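Glutamate ABC superfamily ATP binding cassette transporter, binding protein (Enterococcus faecium DO, PDB 5EYF) binds glutamate as the solute-binding protein of an ABC transporter and probably delivers it for uptake into the cell. Local coordinates at residues B[171-174]-B[175-179]. Residues are numbered along the deposited sequence; the frame is centred on the assembly and turned at random.
Sequences MTTD and NAILL. With GLU (glutamic acid), chain E.
Asp174 turns CG anti to its own carbonyl carbon (chi1 -64°), while Ile177 sends CG1 anti to its carbonyl carbon and extends CD1 (chi2 172°). The two side chains therefore run out together toward the bound glutamate. This is a strand-to-helix junction in the family 3 solute-binding fold: strand 170-172 turns a corner at Thr173 and enters helix 175-182 after Asp174. Asp174 sits at the N-cap position, but its carboxylate makes no capping bond. Instead, OD2 accepts a hydrogen bond from the ligand amino group, GLU N, at 2.6 Å, and Tyr200 OH also bonds this oxygen. The carboxylate probably favours a protonated ligand amine. The backbone of Asp174 starts the helix: Leu178 N donates to Asp174 O at 3.0 Å, nearly straight at 165°. A weak bond from Ile177 N reaches the same oxygen. Thr173 lays CG2 alongside Leu178 CD2 at 3.7 Å, the two side chains running in opposite directions. Thr173 crosses Ile177 at about a right angle, with the two CG2 methyls in contact. Further back, Met171, a selenomethionine, touches Leu178 through CG. Tyr156 of helix 156-164 packs on both Thr173 and Ile177. In the pocket, Ile177 CD1 meets the ligand's aliphatic chain at GLU CG, 3.9 Å away.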
loop_
_atom_site.group_PDB
_atom_site.type_symbol
_atom_site.label_atom_id
_atom_site.label_comp_id
_atom_site.label_asym_id
_atom_site.label_seq_id
_atom_site.Cartn_x
_atom_site.Cartn_y
_atom_site.Cartn_z
HETATM N N MSE B 171 -16.010 -7.519 -13.165
HETATM C CA MSE B 171 -15.669 -6.111 -13.287
HETATM C C MSE B 171 -14.428 -5.850 -12.448
HETATM O O MSE B 171 -14.291 -6.421 -11.372
HETATM C CB MSE B 171 -16.836 -5.222 -12.843
HETATM C CG MSE B 171 -16.475 -3.761 -12.730
HETATM SE SE MSE B 171 -18.067 -2.769 -12.254
HETATM C CE MSE B 171 -17.165 -1.006 -12.136
ATOM N N THR B 172 -13.547 -4.985 -12.935
ATOM C CA THR B 172 -12.334 -4.659 -12.195
ATOM C C THR B 172 -12.114 -3.157 -12.085
ATOM O O THR B 172 -12.380 -2.398 -13.026
ATOM C CB THR B 172 -11.114 -5.360 -12.838
ATOM O OG1 THR B 172 -10.006 -5.259 -11.936
ATOM C CG2 THR B 172 -10.720 -4.765 -14.180
ATOM N N THR B 173 -11.681 -2.741 -10.890
ATOM C CA THR B 173 -11.147 -1.416 -10.596
ATOM C C THR B 173 -10.693 -1.526 -9.146
ATOM O O THR B 173 -10.507 -2.649 -8.656
ATOM C CB THR B 173 -12.156 -0.267 -10.845
ATOM O OG1 THR B 173 -11.546 0.998 -10.521
ATOM C CG2 THR B 173 -13.432 -0.404 -10.011
ATOM N N ASP B 174 -10.462 -0.411 -8.471
ATOM C CA ASP B 174 -9.882 -0.493 -7.142
ATOM C C ASP B 174 -10.882 -1.112 -6.175
ATOM O O ASP B 174 -12.086 -0.851 -6.255
ATOM C CB ASP B 174 -9.489 0.888 -6.630
ATOM C CG ASP B 174 -8.396 1.567 -7.454
ATOM O OD1 ASP B 174 -7.721 0.876 -8.255
ATOM O OD2 ASP B 174 -8.232 2.828 -7.298
ATOM N N ASN B 175 -10.371 -1.893 -5.223
ATOM C CA ASN B 175 -11.237 -2.537 -4.243
ATOM C C ASN B 175 -12.181 -1.559 -3.550
ATOM O O ASN B 175 -13.380 -1.837 -3.428
ATOM C CB ASN B 175 -10.406 -3.300 -3.209
ATOM C CG ASN B 175 -9.365 -2.443 -2.470
ATOM O OD1 ASN B 175 -9.040 -1.289 -2.803
ATOM N ND2 ASN B 175 -8.832 -3.047 -1.446
ATOM N N ALA B 176 -11.674 -0.393 -3.132
ATOM C CA ALA B 176 -12.504 0.559 -2.388
ATOM C C ALA B 176 -13.623 1.114 -3.251
ATOM O O ALA B 176 -14.689 1.472 -2.731
ATOM C CB ALA B 176 -11.670 1.722 -1.851
ATOM N N ILE B 177 -13.382 1.219 -4.557
ATOM C CA ILE B 177 -14.413 1.675 -5.477
ATOM C C ILE B 177 -15.454 0.590 -5.678
ATOM O O ILE B 177 -16.661 0.864 -5.655
ATOM C CB ILE B 177 -13.781 2.107 -6.806
ATOM C CG1 ILE B 177 -12.814 3.280 -6.552
ATOM C CG2 ILE B 177 -14.878 2.451 -7.836
ATOM C CD1 ILE B 177 -11.985 3.689 -7.750
ATOM N N LEU B 178 -15.003 -0.662 -5.839
ATOM C CA LEU B 178 -15.931 -1.778 -6.006
ATOM C C LEU B 178 -16.794 -1.954 -4.773
ATOM O O LEU B 178 -17.961 -2.337 -4.883
ATOM C CB LEU B 178 -15.166 -3.067 -6.279
ATOM C CG LEU B 178 -14.522 -3.143 -7.652
ATOM C CD1 LEU B 178 -13.701 -4.418 -7.760
ATOM C CD2 LEU B 178 -15.568 -3.083 -8.732
ATOM N N LEU B 179 -16.228 -1.704 -3.588
ATOM C CA LEU B 179 -17.043 -1.708 -2.376
ATOM C C LEU B 179 -18.183 -0.711 -2.476
ATOM O O LEU B 179 -19.304 -1.008 -2.060
ATOM C CB LEU B 179 -16.184 -1.401 -1.152
ATOM C CG LEU B 179 -15.421 -2.575 -0.530
ATOM C CD1 LEU B 179 -14.674 -2.095 0.697
ATOM C CD2 LEU B 179 -16.352 -3.719 -0.179
HETATM N N GLU E . -6.745 4.304 -8.828
HETATM C CA GLU E . -6.730 3.837 -10.223
HETATM C C GLU E . -6.081 4.878 -11.125
HETATM O O GLU E . -5.680 5.958 -10.669
HETATM C CB GLU E . -8.147 3.496 -10.727
HETATM C CG GLU E . -9.214 4.542 -10.404
HETATM C CD GLU E . -9.123 5.818 -11.236
HETATM O OE1 GLU E . -9.548 6.860 -10.726
HETATM O OE2 GLU E . -8.715 5.782 -12.420
HETATM O OXT GLU E . -5.921 4.654 -12.341
#